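Local atomic coordinates of CytC3 (Streptomyces, PDB entry 3GJA), a protein that probably halogenates an unactivated carbon of its substrate, as a nonheme iron enzyme of the phytanoyl-CoA dioxygenase family with a cupin-like beta barrel. Residues 52-57 against 68-73; 99-104 against 284-289; 264-269 against 297-302. All blocks are in the same frame, centred on the assembly; numbering follows the deposited sequence.

Contact 1 of 3, residues 52-57 against 68-73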
loop_
_atom_site.group_PDB
_atom_site.type_symbol
_atom_site.label_atom_id
_atom_site.label_comp_id
_atom_site.label_asym_id
_atom_site.label_seq_id
_atom_site.Cartn_x
_atom_site.Cartn_y
_atom_site.Cartn_z
ATOM N N SER A 52 15.199 14.294 -7.656
ATOM C CA SER A 52 15.102 15.252 -8.752
ATOM C C SER A 52 13.757 15.213 -9.468
ATOM O O SER A 52 13.292 16.231 -9.970
ATOM C CB SER A 52 16.225 15.021 -9.768
ATOM O OG SER A 52 15.971 13.877 -10.560
ATOM N N LEU A 53 13.123 14.049 -9.512
ATOM C CA LEU A 53 11.839 13.936 -10.192
ATOM C C LEU A 53 10.698 13.459 -9.299
ATOM O O LEU A 53 9.669 13.012 -9.795
ATOM C CB LEU A 53 11.968 12.999 -11.396
ATOM C CG LEU A 53 12.709 13.563 -12.610
ATOM C CD1 LEU A 53 12.957 12.461 -13.626
ATOM C CD2 LEU A 53 11.885 14.684 -13.228
ATOM N N ALA A 54 10.880 13.544 -7.984
ATOM C CA ALA A 54 9.838 13.117 -7.055
ATOM C C ALA A 54 8.709 14.141 -7.121
ATOM O O ALA A 54 8.960 15.336 -7.265
ATOM C CB ALA A 54 10.397 13.035 -5.644
ATOM N N ILE A 55 7.467 13.683 -7.014
ATOM C CA ILE A 55 6.349 14.612 -7.099
ATOM C C ILE A 55 6.159 15.500 -5.878
ATOM O O ILE A 55 5.517 16.548 -5.976
ATOM C CB ILE A 55 5.031 13.887 -7.415
ATOM C CG1 ILE A 55 4.636 12.956 -6.271
ATOM C CG2 ILE A 55 5.181 13.115 -8.712
ATOM C CD1 ILE A 55 3.181 12.495 -6.347
ATOM N N TYR A 56 6.704 15.104 -4.730
ATOM C CA TYR A 56 6.574 15.939 -3.538
ATOM C C TYR A 56 7.875 16.675 -3.248
ATOM O O TYR A 56 8.945 16.080 -3.212
ATOM C CB TYR A 56 6.155 15.113 -2.318
ATOM C CG TYR A 56 4.840 14.399 -2.521
ATOM C CD1 TYR A 56 3.775 15.033 -3.167
ATOM C CD2 TYR A 56 4.661 13.088 -2.085
ATOM C CE1 TYR A 56 2.570 14.378 -3.378
ATOM C CE2 TYR A 56 3.458 12.425 -2.291
ATOM C CZ TYR A 56 2.419 13.076 -2.938
ATOM O OH TYR A 56 1.226 12.425 -3.153
ATOM N N PRO A 57 7.790 17.996 -3.036
ATOM C CA PRO A 57 8.945 18.850 -2.749
ATOM C C PRO A 57 9.568 18.557 -1.393
ATOM O O PRO A 57 8.945 17.940 -0.529
ATOM C CB PRO A 57 8.348 20.247 -2.806
ATOM C CG PRO A 57 6.997 20.017 -2.190
ATOM C CD PRO A 57 6.538 18.766 -2.918
ATOM N N TYR A 68 6.596 8.794 0.245
ATOM C CA TYR A 68 5.287 8.499 -0.326
ATOM C C TYR A 68 5.309 8.619 -1.843
ATOM O O TYR A 68 6.000 9.473 -2.406
ATOM C CB TYR A 68 4.239 9.493 0.185
ATOM C CG TYR A 68 3.674 9.231 1.560
ATOM C CD1 TYR A 68 4.428 8.587 2.550
ATOM C CD2 TYR A 68 2.394 9.672 1.890
ATOM C CE1 TYR A 68 3.914 8.393 3.835
ATOM C CE2 TYR A 68 1.870 9.484 3.167
ATOM C CZ TYR A 68 2.635 8.844 4.131
ATOM O OH TYR A 68 2.107 8.653 5.384
ATOM N N ASP A 69 4.537 7.748 -2.481
ATOM C CA ASP A 69 4.340 7.732 -3.921
ATOM C C ASP A 69 5.544 7.825 -4.862
ATOM O O ASP A 69 5.522 8.581 -5.840
ATOM C CB ASP A 69 3.321 8.819 -4.273
ATOM C CG ASP A 69 2.031 8.675 -3.487
ATOM O OD1 ASP A 69 1.577 7.525 -3.318
ATOM O OD2 ASP A 69 1.464 9.697 -3.046
ATOM N N ARG A 70 6.579 7.042 -4.592
ATOM C CA ARG A 70 7.751 7.049 -5.451
ATOM C C ARG A 70 7.538 6.176 -6.676
ATOM O O ARG A 70 8.393 6.113 -7.560
ATOM C CB ARG A 70 8.969 6.588 -4.676
ATOM C CG ARG A 70 9.343 7.567 -3.596
ATOM C CD ARG A 70 9.727 8.907 -4.202
ATOM N NE ARG A 70 10.980 9.325 -3.608
ATOM C CZ ARG A 70 12.124 9.445 -4.266
ATOM N NH1 ARG A 70 12.188 9.199 -5.565
ATOM N NH2 ARG A 70 13.217 9.759 -3.595
ATOM N N HIS A 71 6.392 5.502 -6.729
ATOM C CA HIS A 71 6.078 4.681 -7.885
ATOM C C HIS A 71 5.759 5.630 -9.046
ATOM O O HIS A 71 5.544 5.197 -10.177
ATOM C CB HIS A 71 4.874 3.777 -7.607
ATOM C CG HIS A 71 3.638 4.521 -7.215
ATOM N ND1 HIS A 71 3.487 5.119 -5.982
ATOM C CD2 HIS A 71 2.507 4.798 -7.909
ATOM C CE1 HIS A 71 2.318 5.734 -5.933
ATOM N NE2 HIS A 71 1.704 5.556 -7.091
ATOM N N LEU A 72 5.726 6.931 -8.757
ATOM C CA LEU A 72 5.451 7.922 -9.784
ATOM C C LEU A 72 6.725 8.503 -10.389
ATOM O O LEU A 72 6.657 9.330 -11.291
ATOM C CB LEU A 72 4.564 9.047 -9.238
ATOM C CG LEU A 72 3.136 8.598 -8.909
ATOM C CD1 LEU A 72 2.315 9.781 -8.444
ATOM C CD2 LEU A 72 2.504 7.956 -10.129
ATOM N N ASP A 73 7.888 8.090 -9.895
ATOM C CA ASP A 73 9.128 8.584 -10.486
ATOM C C ASP A 73 10.229 7.522 -10.605
ATOM O O ASP A 73 11.173 7.683 -11.385
ATOM C CB ASP A 73 9.645 9.838 -9.752
ATOM C CG ASP A 73 10.215 9.544 -8.380
ATOM O OD1 ASP A 73 9.447 9.141 -7.478
ATOM O OD2 ASP A 73 11.441 9.742 -8.207
HETATM O O HOH W 1 13.552 11.359 -8.844
HETATM O O HOH W 2 7.316 10.706 -6.700
#
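Tyr56 reaches across from the 52-57 loop and donates its phenol hydrogen to Asp69, with OH and OD2 2.7 Å apart. The carboxylate oxygen stands at the ring edge, near its plane, and receives the bond on its anti lone pair; the ring and carboxylate planes are 57° apart. Ile55 CG1, placed between the backbone N and the carbonyl carbon (chi1 65°), lies over the centre of a face of the Tyr56 ring, and beyond it Ile55 CD1 meets Leu72 CD1 at 3.5 Å.

Asp73 faces the other end of the loop, where its CB comes within 3.2 Å of Leu53 O. The polar links here run through water: one molecule joins Leu53 N to Asp73 OD2, and a second accepts from Ile55 N while donating to Asp69 O and Asp73 OD1. A salt bridge of 2.8 Å between Arg70 NH1 and Asp73 OD2 steadies the carboxylate, and Ala54 CB rests over one face of the guanidinium. In the next shell the amide of Ser103 on strand 98-108 binds Asp69 OD1.

The loop after helix 34-49 is thereby packed against the turn from helix 62-65 into helix 75-82, whose residues 70-72 form a 3-10 segment. Both buried carboxylates are met by donors on each oxygen, which would probably favour their charged forms and make the aspartates polar joints between two segments that share no strand pairing.

Contact 2 of 3, residues 99-104 against 284-289. With ACT (acetate ion), chain C.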
loop_
_atom_site.group_PDB
_atom_site.type_symbol
_atom_site.label_atom_id
_atom_site.label_comp_id
_atom_site.label_asym_id
_atom_site.label_seq_id
_atom_site.Cartn_x
_atom_site.Cartn_y
_atom_site.Cartn_z
ATOM N N LEU A 99 -7.344 1.051 -8.928
ATOM C CA LEU A 99 -6.599 2.294 -8.780
ATOM C C LEU A 99 -5.571 2.152 -7.642
ATOM O O LEU A 99 -5.910 1.693 -6.548
ATOM C CB LEU A 99 -7.568 3.417 -8.422
ATOM C CG LEU A 99 -7.786 4.643 -9.306
ATOM C CD1 LEU A 99 -7.855 4.268 -10.776
ATOM C CD2 LEU A 99 -9.074 5.335 -8.841
ATOM N N CYS A 100 -4.315 2.507 -7.910
ATOM C CA CYS A 100 -3.284 2.499 -6.877
ATOM C C CYS A 100 -3.160 3.975 -6.547
ATOM O O CYS A 100 -2.612 4.747 -7.332
ATOM C CB CYS A 100 -1.941 1.985 -7.396
ATOM S SG CYS A 100 -0.603 2.141 -6.151
ATOM N N TRP A 101 -3.676 4.381 -5.391
ATOM C CA TRP A 101 -3.642 5.791 -5.038
ATOM C C TRP A 101 -2.485 6.201 -4.135
ATOM O O TRP A 101 -2.299 7.386 -3.856
ATOM C CB TRP A 101 -4.962 6.184 -4.386
ATOM C CG TRP A 101 -5.126 5.593 -3.038
ATOM C CD1 TRP A 101 -5.486 4.312 -2.740
ATOM C CD2 TRP A 101 -4.887 6.248 -1.792
ATOM N NE1 TRP A 101 -5.489 4.130 -1.380
ATOM C CE2 TRP A 101 -5.122 5.303 -0.774
ATOM C CE3 TRP A 101 -4.495 7.545 -1.435
ATOM C CZ2 TRP A 101 -4.979 5.614 0.581
ATOM C CZ3 TRP A 101 -4.353 7.854 -0.085
ATOM C CH2 TRP A 101 -4.594 6.890 0.904
ATOM N N ARG A 102 -1.714 5.229 -3.669
ATOM C CA ARG A 102 -0.577 5.536 -2.812
ATOM C C ARG A 102 0.363 4.361 -2.544
ATOM O O ARG A 102 -0.025 3.192 -2.629
ATOM C CB ARG A 102 -1.058 6.088 -1.475
ATOM C CG ARG A 102 0.058 6.231 -0.441
ATOM C CD ARG A 102 -0.450 6.775 0.874
ATOM N NE ARG A 102 -0.843 8.174 0.775
ATOM C CZ ARG A 102 -1.303 8.881 1.801
ATOM N NH1 ARG A 102 -1.423 8.307 2.988
ATOM N NH2 ARG A 102 -1.635 10.156 1.647
ATOM N N SER A 103 1.610 4.710 -2.239
ATOM C CA SER A 103 2.644 3.758 -1.884
ATOM C C SER A 103 3.544 4.491 -0.887
ATOM O O SER A 103 3.643 5.726 -0.908
ATOM C CB SER A 103 3.439 3.306 -3.110
ATOM O OG SER A 103 4.431 4.242 -3.462
ATOM N N GLU A 104 4.180 3.730 0.000
ATOM C CA GLU A 104 5.054 4.308 1.013
ATOM C C GLU A 104 5.937 3.219 1.590
ATOM O O GLU A 104 5.664 2.032 1.412
ATOM C CB GLU A 104 4.221 4.917 2.131
ATOM C CG GLU A 104 3.327 3.899 2.817
ATOM C CD GLU A 104 2.238 4.553 3.645
ATOM O OE1 GLU A 104 2.548 5.087 4.736
ATOM O OE2 GLU A 104 1.073 4.542 3.190
ATOM N N GLU A 284 -0.276 18.817 -6.742
ATOM C CA GLU A 284 0.028 19.338 -8.070
ATOM C C GLU A 284 0.341 18.240 -9.086
ATOM O O GLU A 284 -0.325 18.131 -10.116
ATOM C CB GLU A 284 1.200 20.315 -8.005
ATOM C CG GLU A 284 1.439 21.063 -9.302
ATOM C CD GLU A 284 2.658 21.962 -9.229
ATOM O OE1 GLU A 284 2.730 22.781 -8.286
ATOM O OE2 GLU A 284 3.543 21.850 -10.110
ATOM N N LYS A 285 1.347 17.419 -8.801
ATOM C CA LYS A 285 1.714 16.355 -9.726
ATOM C C LYS A 285 1.229 14.976 -9.293
ATOM O O LYS A 285 1.712 13.960 -9.793
ATOM C CB LYS A 285 3.230 16.331 -9.915
ATOM C CG LYS A 285 3.794 17.642 -10.426
ATOM C CD LYS A 285 5.307 17.595 -10.531
ATOM C CE LYS A 285 5.872 18.958 -10.886
ATOM N NZ LYS A 285 7.364 18.955 -10.877
ATOM N N TYR A 286 0.278 14.930 -8.366
ATOM C CA TYR A 286 -0.233 13.645 -7.920
ATOM C C TYR A 286 -1.225 13.071 -8.909
ATOM O O TYR A 286 -1.904 13.804 -9.628
ATOM C CB TYR A 286 -0.939 13.744 -6.564
ATOM C CG TYR A 286 -1.688 12.466 -6.226
ATOM C CD1 TYR A 286 -1.018 11.354 -5.707
ATOM C CD2 TYR A 286 -3.047 12.330 -6.524
ATOM C CE1 TYR A 286 -1.676 10.138 -5.498
ATOM C CE2 TYR A 286 -3.716 11.117 -6.322
ATOM C CZ TYR A 286 -3.020 10.021 -5.810
ATOM O OH TYR A 286 -3.665 8.806 -5.629
ATOM N N GLY A 287 -1.317 11.747 -8.919
ATOM C CA GLY A 287 -2.260 11.073 -9.777
ATOM C C GLY A 287 -2.442 9.654 -9.292
ATOM O O GLY A 287 -1.495 9.036 -8.815
ATOM N N ALA A 288 -3.663 9.147 -9.376
ATOM C CA ALA A 288 -3.930 7.772 -9.000
ATOM C C ALA A 288 -3.594 6.973 -10.263
ATOM O O ALA A 288 -3.708 7.487 -11.379
ATOM C CB ALA A 288 -5.399 7.594 -8.626
ATOM N N VAL A 289 -3.166 5.730 -10.095
ATOM C CA VAL A 289 -2.802 4.903 -11.235
ATOM C C VAL A 289 -3.815 3.803 -11.491
ATOM O O VAL A 289 -4.127 3.012 -10.598
ATOM C CB VAL A 289 -1.413 4.252 -11.024
ATOM C CG1 VAL A 289 -1.110 3.271 -12.158
ATOM C CG2 VAL A 289 -0.339 5.332 -10.961
HETATM C C ACT C . -1.603 10.654 6.001
HETATM O O ACT C . -1.813 9.433 5.470
HETATM O OXT ACT C . -1.800 10.844 7.183
HETATM C CH3 ACT C . -1.126 11.785 5.128
HETATM O O HOH W 3 -0.858 6.884 -7.425
#
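Cys100 and Val289 form an antiparallel hydrogen-bonded pair at the edge of the main sheet, where the short outermost strand 289-290 is laid against strand 98-108. Cys100 N donates to Val289 O at 2.7 Å, and Val289 N returns a bond to Cys100 O at 3.0 Å. A water extends the pairing by donating to both Cys100 O and Gly287 O. On one face of the sheet Cys100 CB lies 4.3 Å from Val289 CB, while Leu99 CG packs on Ala288 CB at 3.9 Å.

Tyr286 continues the joint where the strand pairing stops. With CG trans to the backbone N (chi1 169°), its ring extends toward strand 98-108 and OH donates to Trp101 O at 2.7 Å. The approach is from the side of the carbonyl, at a C=O...donor angle of 107°. A phenylalanine here would probably leave Trp101 O without its hydroxyl donor and the ring held by packing alone. Trp101 directs NE1 away to Thr146, and its CZ3 lies over one face of the Arg102 guanidinium, whose NH1 binds the O atom of an acetate ion, probably from the crystallisation liquor, 2.8 Å away.

Ile81 of helix 75-82 covers Cys100 and Val289, Val267 of strand 266-267 touches both Trp101 and Tyr286, and strand 253-262 pairs with the other edge of strand 98-108.

Contact 3 of 3, residues 264-269 against 297-302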
loop_
_atom_site.group_PDB
_atom_site.type_symbol
_atom_site.label_atom_id
_atom_site.label_comp_id
_atom_site.label_asym_id
_atom_site.label_seq_id
_atom_site.Cartn_x
_atom_site.Cartn_y
_atom_site.Cartn_z
ATOM N N GLN A 264 -14.557 3.551 -8.509
ATOM C CA GLN A 264 -15.718 4.239 -7.962
ATOM C C GLN A 264 -15.358 5.053 -6.726
ATOM O O GLN A 264 -16.119 5.924 -6.296
ATOM C CB GLN A 264 -16.773 3.207 -7.602
ATOM C CG GLN A 264 -16.243 1.783 -7.747
ATOM C CD GLN A 264 -16.488 0.963 -6.517
ATOM O OE1 GLN A 264 -16.125 -0.205 -6.456
ATOM N NE2 GLN A 264 -17.112 1.573 -5.518
ATOM N N VAL A 265 -14.192 4.770 -6.154
ATOM C CA VAL A 265 -13.758 5.477 -4.959
ATOM C C VAL A 265 -13.095 6.812 -5.264
ATOM O O VAL A 265 -12.357 6.950 -6.243
ATOM C CB VAL A 265 -12.783 4.610 -4.138
ATOM C CG1 VAL A 265 -12.252 5.401 -2.937
ATOM C CG2 VAL A 265 -13.489 3.349 -3.682
ATOM N N GLN A 266 -13.362 7.799 -4.419
ATOM C CA GLN A 266 -12.765 9.111 -4.595
ATOM C C GLN A 266 -11.498 9.249 -3.755
ATOM O O GLN A 266 -11.491 8.984 -2.548
ATOM C CB GLN A 266 -13.757 10.204 -4.215
ATOM C CG GLN A 266 -15.016 10.198 -5.050
ATOM C CD GLN A 266 -15.816 11.464 -4.870
ATOM O OE1 GLN A 266 -15.412 12.536 -5.325
ATOM N NE2 GLN A 266 -16.950 11.356 -4.191
ATOM N N VAL A 267 -10.426 9.671 -4.410
ATOM C CA VAL A 267 -9.143 9.846 -3.762
ATOM C C VAL A 267 -8.918 11.322 -3.523
ATOM O O VAL A 267 -9.090 12.141 -4.422
ATOM C CB VAL A 267 -8.021 9.274 -4.643
ATOM C CG1 VAL A 267 -6.652 9.555 -4.024
ATOM C CG2 VAL A 267 -8.239 7.780 -4.812
ATOM N N TYR A 268 -8.526 11.665 -2.303
ATOM C CA TYR A 268 -8.311 13.060 -1.966
ATOM C C TYR A 268 -9.552 13.871 -2.384
ATOM O O TYR A 268 -9.451 14.849 -3.120
ATOM C CB TYR A 268 -7.052 13.578 -2.672
ATOM C CG TYR A 268 -5.769 12.912 -2.204
ATOM C CD1 TYR A 268 -5.405 12.924 -0.856
ATOM C CD2 TYR A 268 -4.910 12.281 -3.112
ATOM C CE1 TYR A 268 -4.217 12.329 -0.417
ATOM C CE2 TYR A 268 -3.716 11.680 -2.686
ATOM C CZ TYR A 268 -3.375 11.711 -1.338
ATOM O OH TYR A 268 -2.188 11.161 -0.906
ATOM N N PRO A 269 -10.743 13.460 -1.906
ATOM C CA PRO A 269 -12.003 14.140 -2.226
ATOM C C PRO A 269 -11.920 15.630 -1.929
ATOM O O PRO A 269 -11.147 16.060 -1.072
ATOM C CB PRO A 269 -13.021 13.418 -1.347
ATOM C CG PRO A 269 -12.208 13.002 -0.161
ATOM C CD PRO A 269 -10.947 12.481 -0.823
ATOM N N TYR A 297 -15.244 6.724 -14.357
ATOM C CA TYR A 297 -15.582 7.862 -13.508
ATOM C C TYR A 297 -14.884 9.182 -13.772
ATOM O O TYR A 297 -15.538 10.212 -13.881
ATOM C CB TYR A 297 -15.394 7.487 -12.033
ATOM C CG TYR A 297 -16.317 6.379 -11.597
ATOM C CD1 TYR A 297 -16.035 5.050 -11.899
ATOM C CD2 TYR A 297 -17.508 6.666 -10.933
ATOM C CE1 TYR A 297 -16.920 4.034 -11.551
ATOM C CE2 TYR A 297 -18.401 5.661 -10.584
ATOM C CZ TYR A 297 -18.100 4.352 -10.894
ATOM O OH TYR A 297 -18.977 3.362 -10.535
ATOM N N GLY A 298 -13.563 9.173 -13.847
ATOM C CA GLY A 298 -12.858 10.420 -14.084
ATOM C C GLY A 298 -12.947 11.443 -12.956
ATOM O O GLY A 298 -12.613 12.613 -13.156
ATOM N N HIS A 299 -13.383 11.027 -11.767
ATOM C CA HIS A 299 -13.479 11.965 -10.644
ATOM C C HIS A 299 -12.206 12.057 -9.797
ATOM O O HIS A 299 -12.172 12.772 -8.795
ATOM C CB HIS A 299 -14.673 11.610 -9.748
ATOM C CG HIS A 299 -14.627 10.221 -9.190
ATOM N ND1 HIS A 299 -15.726 9.614 -8.625
ATOM C CD2 HIS A 299 -13.615 9.324 -9.103
ATOM C CE1 HIS A 299 -15.396 8.401 -8.215
ATOM N NE2 HIS A 299 -14.121 8.202 -8.493
ATOM N N ASN A 300 -11.162 11.340 -10.204
ATOM C CA ASN A 300 -9.894 11.357 -9.480
ATOM C C ASN A 300 -8.766 11.891 -10.348
ATOM O O ASN A 300 -8.842 11.829 -11.573
ATOM C CB ASN A 300 -9.500 9.942 -9.046
ATOM C CG ASN A 300 -10.374 9.400 -7.951
ATOM O OD1 ASN A 300 -10.645 10.083 -6.968
ATOM N ND2 ASN A 300 -10.812 8.159 -8.103
ATOM N N ARG A 301 -7.730 12.434 -9.717
ATOM C CA ARG A 301 -6.570 12.878 -10.473
ATOM C C ARG A 301 -6.003 11.540 -10.950
ATOM O O ARG A 301 -5.980 10.570 -10.190
ATOM C CB ARG A 301 -5.547 13.583 -9.580
ATOM C CG ARG A 301 -5.944 14.981 -9.114
ATOM C CD ARG A 301 -4.735 15.678 -8.509
ATOM N NE ARG A 301 -5.009 17.024 -8.013
ATOM C CZ ARG A 301 -5.915 17.313 -7.085
ATOM N NH1 ARG A 301 -6.652 16.346 -6.547
ATOM N NH2 ARG A 301 -6.076 18.571 -6.689
ATOM N N ILE A 302 -5.561 11.481 -12.201
ATOM C CA ILE A 302 -5.045 10.241 -12.773
ATOM C C ILE A 302 -3.683 10.449 -13.408
ATOM O O ILE A 302 -3.430 11.478 -14.029
ATOM C CB ILE A 302 -6.017 9.687 -13.857
ATOM C CG1 ILE A 302 -7.358 9.311 -13.216
ATOM C CG2 ILE A 302 -5.403 8.480 -14.576
ATOM C CD1 ILE A 302 -7.291 8.122 -12.261
HETATM O O HOH W 4 -11.564 12.823 -5.857
HETATM O O HOH W 5 -7.881 13.116 -6.678
#
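Asn300 makes the two straightest hydrogen bonds between 264-269 and 297-302, using both ends of its carboxamide. ND2 donates to Val265 O at 2.7 Å, lying in the carbonyl plane with the acceptor also in the plane of the amide, and the N-H...O angle is 177°. OD1 accepts from Val267 N at 2.6 Å, the donor standing above the plane of the side-chain carbonyl. The side chain reaches this position with CG anti to the carbonyl carbon (chi1 -71°); Val267 CB is 3.6 Å from Asn300 OD1, the two side chains crossing at about a right angle. His299 NE2 adds a weak, bent bond to Val265 O at 3.1 Å; its stronger partner is the carbonyl of Thr263, just before the first segment.

Contacts over ring faces come next. Gln264 CA sits above the centre of the Tyr297 ring as a CH-pi contact, 3.8 Å from the centroid. The His299 imidazole is held between Tyr297 CB on one face and Gln266 CG on the opposite one, the latter also a CH-pi contact at 3.8 Å from the centroid. The Gln266 amide is turned only 17° from the plane of this ring.

Water supplies the third kind of link. One molecule donates to Val267 O at 2.7 Å and accepts from Arg301 N, with a weaker bond from Arg301 NH1.

Strand 266-267 pairs with strand 132-133 through Gln266, while Asn300 donates to the carbonyl of Val265 and accepts from the amide of Val267, the residues flanking Gln266, much as a neighbouring strand would. Because the buried amide must donate at one end and accept at the other, a flip of its plane would probably cost both bonds, which is likely to hold it in this one orientation.

How the contacts relate
Contact 2 is the middle of the three, its centre about 10 Å from the centre of each of the others, which lie about 19 Å apart. Along the chain contact 1 closes before the rest begin, whereas contacts 2 and 3 alternate their segments. Strand 98-108 is the shared element: Ser103 meets Asp69 and His71 of contact 1, while Arg102 NH2 bonds to Tyr268 OH of contact 3, and Ala288 N probably bonds to Arg301 O. The loops after the helix 34-49 and the C-terminal segments are thereby gathered along one edge of the main antiparallel sheet, tying parts distant in sequence to the barrel.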